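Local structure of mannose-6-phosphate isomerase (Helicobacter pylori, 2QH5) at residues L42-N47 against E68-E73; K61-A66 against K228-L233. The protein probably transfers guanylyl groups, making GDP-mannose from mannose 1-phosphate and GTP with this nucleotidyltransferase part of a longer two-function protein. One frame throughout, in Å; residues are numbered along the deposited sequence.

Contact 1. Residues L42-N47 against E68-E73; sequences LSFKRN and EEIKNE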
loop_
_atom_site.group_PDB
_atom_site.type_symbol
_atom_site.label_atom_id
_atom_site.label_comp_id
_atom_site.label_asym_id
_atom_site.label_seq_id
_atom_site.Cartn_x
_atom_site.Cartn_y
_atom_site.Cartn_z
ATOM N N LEU A 42 4.828 -5.247 13.473
ATOM C CA LEU A 42 3.725 -6.189 13.310
ATOM C C LEU A 42 3.359 -6.330 11.833
ATOM O O LEU A 42 3.246 -7.454 11.322
ATOM C CB LEU A 42 2.512 -5.735 14.125
ATOM C CG LEU A 42 2.124 -6.439 15.437
ATOM C CD1 LEU A 42 3.121 -7.511 15.927
ATOM C CD2 LEU A 42 1.860 -5.382 16.499
ATOM N N SER A 43 3.196 -5.184 11.161
ATOM C CA SER A 43 2.922 -5.132 9.725
ATOM C C SER A 43 4.064 -5.732 8.901
ATOM O O SER A 43 3.825 -6.373 7.881
ATOM C CB SER A 43 2.663 -3.697 9.275
ATOM O OG SER A 43 1.478 -3.166 9.846
ATOM N N PHE A 44 5.299 -5.527 9.349
ATOM C CA PHE A 44 6.451 -6.104 8.671
ATOM C C PHE A 44 6.416 -7.625 8.749
ATOM O O PHE A 44 6.500 -8.305 7.723
ATOM C CB PHE A 44 7.785 -5.576 9.238
ATOM C CG PHE A 44 8.985 -6.202 8.585
ATOM C CD1 PHE A 44 9.677 -7.231 9.206
ATOM C CD2 PHE A 44 9.380 -5.808 7.321
ATOM C CE1 PHE A 44 10.758 -7.846 8.567
ATOM C CE2 PHE A 44 10.464 -6.418 6.682
ATOM C CZ PHE A 44 11.151 -7.433 7.308
ATOM N N LYS A 45 6.285 -8.131 9.976
ATOM C CA LYS A 45 6.353 -9.565 10.282
ATOM C C LYS A 45 5.260 -10.350 9.570
ATOM O O LYS A 45 5.515 -11.424 9.019
ATOM C CB LYS A 45 6.251 -9.783 11.802
ATOM C CG LYS A 45 6.457 -11.223 12.278
ATOM C CD LYS A 45 6.108 -11.378 13.762
ATOM C CE LYS A 45 6.454 -12.777 14.281
ATOM N NZ LYS A 45 6.025 -12.975 15.699
ATOM N N ARG A 46 4.050 -9.792 9.584
ATOM C CA ARG A 46 2.869 -10.430 9.002
ATOM C C ARG A 46 2.979 -10.674 7.497
ATOM O O ARG A 46 2.551 -11.723 7.018
ATOM C CB ARG A 46 1.610 -9.646 9.387
ATOM C CG ARG A 46 0.655 -9.290 8.274
ATOM C CD ARG A 46 -0.620 -8.635 8.811
ATOM N NE ARG A 46 -0.407 -7.779 9.982
ATOM C CZ ARG A 46 -0.519 -6.452 9.986
ATOM N NH1 ARG A 46 -0.841 -5.792 8.877
ATOM N NH2 ARG A 46 -0.306 -5.778 11.110
ATOM N N ASN A 47 3.592 -9.736 6.768
ATOM C CA ASN A 47 3.769 -9.872 5.315
ATOM C C ASN A 47 5.078 -10.502 4.864
ATOM O O ASN A 47 5.164 -11.001 3.746
ATOM C CB ASN A 47 3.608 -8.527 4.628
ATOM C CG ASN A 47 2.214 -7.966 4.772
ATOM O OD1 ASN A 47 1.311 -8.317 4.014
ATOM N ND2 ASN A 47 2.032 -7.081 5.742
ATOM N N GLU A 68 15.901 -0.258 13.235
ATOM C CA GLU A 68 16.093 -0.755 14.595
ATOM C C GLU A 68 14.992 -1.725 15.010
ATOM O O GLU A 68 15.261 -2.734 15.668
ATOM C CB GLU A 68 16.149 0.413 15.582
ATOM C CG GLU A 68 16.749 0.075 16.940
ATOM C CD GLU A 68 17.016 1.314 17.775
ATOM O OE1 GLU A 68 18.205 1.645 17.977
ATOM O OE2 GLU A 68 16.041 1.967 18.214
ATOM N N GLU A 69 13.758 -1.421 14.614
ATOM C CA GLU A 69 12.591 -2.184 15.055
ATOM C C GLU A 69 12.395 -3.515 14.341
ATOM O O GLU A 69 11.639 -4.368 14.806
ATOM C CB GLU A 69 11.332 -1.331 14.961
ATOM C CG GLU A 69 11.208 -0.384 16.125
ATOM C CD GLU A 69 10.047 0.570 15.991
ATOM O OE1 GLU A 69 10.164 1.702 16.496
ATOM O OE2 GLU A 69 9.025 0.197 15.381
ATOM N N ILE A 70 13.076 -3.689 13.215
ATOM C CA ILE A 70 13.019 -4.942 12.469
ATOM C C ILE A 70 14.386 -5.626 12.379
ATOM O O ILE A 70 14.652 -6.382 11.444
ATOM C CB ILE A 70 12.414 -4.758 11.046
ATOM C CG1 ILE A 70 13.208 -3.732 10.234
ATOM C CG2 ILE A 70 10.949 -4.364 11.137
ATOM C CD1 ILE A 70 13.169 -3.974 8.743
ATOM N N LYS A 71 15.244 -5.363 13.361
ATOM C CA LYS A 71 16.558 -5.997 13.416
ATOM C C LYS A 71 16.430 -7.478 13.779
ATOM O O LYS A 71 17.165 -8.317 13.256
ATOM C CB LYS A 71 17.474 -5.266 14.404
ATOM C CG LYS A 71 18.965 -5.625 14.310
ATOM C CD LYS A 71 19.649 -4.995 13.094
ATOM C CE LYS A 71 19.793 -5.981 11.935
ATOM N NZ LYS A 71 20.327 -5.329 10.706
ATOM N N ASN A 72 15.484 -7.783 14.665
ATOM C CA ASN A 72 15.159 -9.162 15.038
ATOM C C ASN A 72 14.552 -9.958 13.882
ATOM O O ASN A 72 14.790 -11.163 13.754
ATOM C CB ASN A 72 14.181 -9.184 16.221
ATOM C CG ASN A 72 14.876 -9.069 17.572
ATOM O OD1 ASN A 72 16.098 -8.926 17.655
ATOM N ND2 ASN A 72 14.090 -9.133 18.641
ATOM N N GLU A 73 13.780 -9.268 13.044
ATOM C CA GLU A 73 12.926 -9.905 12.042
ATOM C C GLU A 73 13.645 -10.318 10.746
ATOM O O GLU A 73 13.183 -11.223 10.046
ATOM C CB GLU A 73 11.732 -9.000 11.723
ATOM C CG GLU A 73 11.136 -8.260 12.927
ATOM C CD GLU A 73 10.106 -9.074 13.697
ATOM O OE1 GLU A 73 9.642 -10.113 13.181
ATOM O OE2 GLU A 73 9.750 -8.663 14.825
#
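Phe44 and Ile70 make the apolar half of this contact. Phe44 sits on helix 39-48, and Ile70 lies in the loop that follows helix 63-69. The isoleucine comes over one face of the ring, and the two side chains cross at about a right angle. Its CD1 makes a CH-pi contact, 4.3 Å from the centroid of the Phe44 ring and 14° off the ring normal. Its other branch reaches the root of the ring, with Ile70 CG2 3.7 Å from Phe44 CD1. Phe44 holds CG opposite its backbone N (chi1 178°), which carries the ring out to the 68-73 side. Glu73 meets the same ring differently. Its CB lies at the ring edge, near the ring plane, 3.5 Å from Phe44 CE1.

The polar half involves no hydrogen bond between the segments. The Glu73 chain bends at chi2 (-86°), turning its carboxylate toward the lysine on helix 39-48. OE1 of Glu73 then rests against the aliphatic part of Lys45, 3.5 Å from its CG. The lysine chain is extended and its end leads away, leaving Lys45 NZ 5.3 Å from Glu73 OE1. Opposite charges are therefore near each other without pairing; any attraction is probably modest. Glu73 OE2 has a long, weak ion pair with Lys37.

Within 42-47, Asn47 ND2 donates to Ser43 O at 2.9 Å, in the carbonyl plane.

Phe44 and Ile70 also both touch Ile56 of strand 53-59. Helix 39-48 and the loop after helix 63-69 thus share an apolar layer over the parallel strands of the sheet, with charged groups toward the outside. This is the alpha/beta layering of the Rossmann-like GT-A nucleotidyltransferase fold.

Contact 2. Residues K61-A66 against K228-L233; sequences KHYFLA and KKIARL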
loop_
_atom_site.group_PDB
_atom_site.type_symbol
_atom_site.label_atom_id
_atom_site.label_comp_id
_atom_site.label_asym_id
_atom_site.label_seq_id
_atom_site.Cartn_x
_atom_site.Cartn_y
_atom_site.Cartn_z
ATOM N N LYS A 61 14.093 10.702 7.889
ATOM C CA LYS A 61 14.237 10.987 9.321
ATOM C C LYS A 61 14.131 9.718 10.160
ATOM O O LYS A 61 14.829 9.581 11.167
ATOM C CB LYS A 61 13.164 11.958 9.818
ATOM C CG LYS A 61 13.229 13.367 9.270
ATOM C CD LYS A 61 12.023 14.162 9.765
ATOM C CE LYS A 61 11.673 15.345 8.858
ATOM N NZ LYS A 61 12.359 16.614 9.252
ATOM N N HIS A 62 13.253 8.799 9.747
ATOM C CA HIS A 62 12.929 7.631 10.568
ATOM C C HIS A 62 13.618 6.352 10.127
ATOM O O HIS A 62 13.355 5.294 10.692
ATOM C CB HIS A 62 11.412 7.412 10.656
ATOM C CG HIS A 62 10.629 8.680 10.777
ATOM N ND1 HIS A 62 9.682 9.059 9.849
ATOM C CD2 HIS A 62 10.671 9.671 11.698
ATOM C CE1 HIS A 62 9.168 10.225 10.199
ATOM N NE2 HIS A 62 9.751 10.618 11.318
ATOM N N TYR A 63 14.504 6.446 9.133
ATOM C CA TYR A 63 15.182 5.257 8.607
ATOM C C TYR A 63 15.733 4.386 9.734
ATOM O O TYR A 63 15.373 3.211 9.853
ATOM C CB TYR A 63 16.298 5.624 7.613
ATOM C CG TYR A 63 17.167 4.435 7.248
ATOM C CD1 TYR A 63 18.468 4.313 7.730
ATOM C CD2 TYR A 63 16.674 3.410 6.450
ATOM C CE1 TYR A 63 19.253 3.201 7.411
ATOM C CE2 TYR A 63 17.447 2.309 6.127
ATOM C CZ TYR A 63 18.732 2.208 6.604
ATOM O OH TYR A 63 19.487 1.109 6.271
ATOM N N PHE A 64 16.580 4.976 10.574
ATOM C CA PHE A 64 17.276 4.232 11.624
ATOM C C PHE A 64 16.356 3.752 12.742
ATOM O O PHE A 64 16.623 2.726 13.373
ATOM C CB PHE A 64 18.450 5.047 12.170
ATOM C CG PHE A 64 19.510 5.322 11.140
ATOM C CD1 PHE A 64 20.545 4.403 10.919
ATOM C CD2 PHE A 64 19.459 6.483 10.371
ATOM C CE1 PHE A 64 21.515 4.650 9.954
ATOM C CE2 PHE A 64 20.419 6.752 9.399
ATOM C CZ PHE A 64 21.456 5.825 9.187
ATOM N N LEU A 65 15.272 4.492 12.968
ATOM C CA LEU A 65 14.193 4.040 13.842
ATOM C C LEU A 65 13.531 2.761 13.290
ATOM O O LEU A 65 13.373 1.766 14.010
ATOM C CB LEU A 65 13.165 5.168 14.030
ATOM C CG LEU A 65 11.969 4.955 14.960
ATOM C CD1 LEU A 65 12.418 4.421 16.306
ATOM C CD2 LEU A 65 11.209 6.259 15.130
ATOM N N ALA A 66 13.169 2.793 12.007
ATOM C CA ALA A 66 12.569 1.657 11.325
ATOM C C ALA A 66 13.498 0.438 11.321
ATOM O O ALA A 66 13.087 -0.671 11.672
ATOM C CB ALA A 66 12.206 2.048 9.906
ATOM N N LYS A 228 22.804 -1.825 4.711
ATOM C CA LYS A 228 21.673 -1.984 3.799
ATOM C C LYS A 228 21.806 -1.086 2.569
ATOM O O LYS A 228 22.234 0.069 2.675
ATOM C CB LYS A 228 20.357 -1.637 4.496
ATOM C CG LYS A 228 19.829 -2.685 5.447
ATOM C CD LYS A 228 19.121 -3.812 4.720
ATOM C CE LYS A 228 18.646 -4.848 5.710
ATOM N NZ LYS A 228 18.939 -6.226 5.232
ATOM N N LYS A 229 21.439 -1.629 1.409
ATOM C CA LYS A 229 21.239 -0.824 0.215
ATOM C C LYS A 229 19.977 -0.005 0.423
ATOM O O LYS A 229 18.945 -0.530 0.818
ATOM C CB LYS A 229 21.101 -1.692 -1.036
ATOM C CG LYS A 229 20.698 -0.925 -2.304
ATOM C CD LYS A 229 20.413 -1.879 -3.463
ATOM C CE LYS A 229 20.006 -1.134 -4.728
ATOM N NZ LYS A 229 19.391 -2.023 -5.764
ATOM N N ILE A 230 20.099 1.290 0.170
ATOM C CA ILE A 230 19.037 2.251 0.347
ATOM C C ILE A 230 18.887 2.913 -1.001
ATOM O O ILE A 230 19.786 2.840 -1.832
ATOM C CB ILE A 230 19.422 3.275 1.478
ATOM C CG1 ILE A 230 18.662 2.955 2.757
ATOM C CG2 ILE A 230 19.174 4.740 1.091
ATOM C CD1 ILE A 230 18.785 1.517 3.178
ATOM N N ALA A 231 17.734 3.503 -1.244
ATOM C CA ALA A 231 17.570 4.412 -2.356
ATOM C C ALA A 231 16.820 5.597 -1.781
ATOM O O ALA A 231 15.927 5.395 -0.961
ATOM C CB ALA A 231 16.770 3.763 -3.452
ATOM N N ARG A 232 17.229 6.822 -2.123
ATOM C CA ARG A 232 16.343 7.978 -1.939
ATOM C C ARG A 232 16.320 8.900 -3.128
ATOM O O ARG A 232 17.157 8.802 -4.023
ATOM C CB ARG A 232 16.538 8.756 -0.620
ATOM C CG ARG A 232 17.925 8.988 -0.100
ATOM C CD ARG A 232 18.370 10.439 -0.251
ATOM N NE ARG A 232 17.528 11.452 0.390
ATOM C CZ ARG A 232 17.626 12.758 0.132
ATOM N NH1 ARG A 232 18.516 13.200 -0.747
ATOM N NH2 ARG A 232 16.835 13.631 0.737
ATOM N N LEU A 233 15.319 9.770 -3.133
ATOM C CA LEU A 233 15.187 10.797 -4.145
ATOM C C LEU A 233 15.360 12.168 -3.506
ATOM O O LEU A 233 14.880 12.410 -2.388
ATOM C CB LEU A 233 13.815 10.734 -4.820
ATOM C CG LEU A 233 13.228 9.410 -5.292
ATOM C CD1 LEU A 233 12.181 8.952 -4.304
ATOM C CD2 LEU A 233 12.601 9.625 -6.658
#
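Tyr63 overlaps Ile230 with the outer end of its ring. The contact joins helix 63-69 to strand 230-233 in the alpha/beta core of the GT-A nucleotidyltransferase fold. Strand 230-233 pairs in parallel with strand 78-84 and antiparallel with strand 221-223. On one face of the sheet, the side chain of Tyr63 reaches that of Ile230 in strand 230-233.

The two side chains come from opposite directions. Tyr63 has CG opposite its backbone N (chi1 170°), which sends the ring from the first turn of the helix toward the strand. Ile230 approaches the ring obliquely with one branch. Its CD1 is 3.3 Å from Tyr63 CE2, and its CG1 follows at 3.6 Å from the same CE2 of Tyr63. The first of these is tighter than a usual carbon-carbon contact. No hydrogen bond joins the segments, so contact between them is by van der Waals packing.

Other residues complete the setting. Phe81 of strand 78-84 meets the Tyr63 ring edge-to-face and also touches Ile230. Leu83 of that strand likewise touches both Tyr63 and Ile230. Both residues therefore rest on the same side of strand 78-84. Nearby, Arg232 forms a salt bridge with Glu60, just before the 61-66 segment.

Lys228 adds only the base of its side chain. The chain crosses the tyrosine at about a right angle, and its end leads away from 61-66. The phenol oxygen is buried against carbon atoms and has no hydrogen-bond partner in the model: Tyr63 OH lies 3.2 Å from Ile230 CD1 and 3.4 Å from Lys228 CB.

How the contacts relate
Both contacts involve helix 63-69, but at different ends. Contact 2 takes a residue of its first turn, contact 1 the loop that follows it. Their centres are 15 Å apart. Contact 1 sets the loop after the helix against helix 39-48, its neighbour early in the chain. Contact 2 joins the helix to a strand more than 160 residues later. Contact 1 is partly buried, with an apolar interior and a charged outer side. Contact 2 is buried and lacks such a charged pair; its polar group is a buried phenol oxygen with no partner in the model. Each has an aromatic ring against an isoleucine, over the face in contact 1 and obliquely in contact 2.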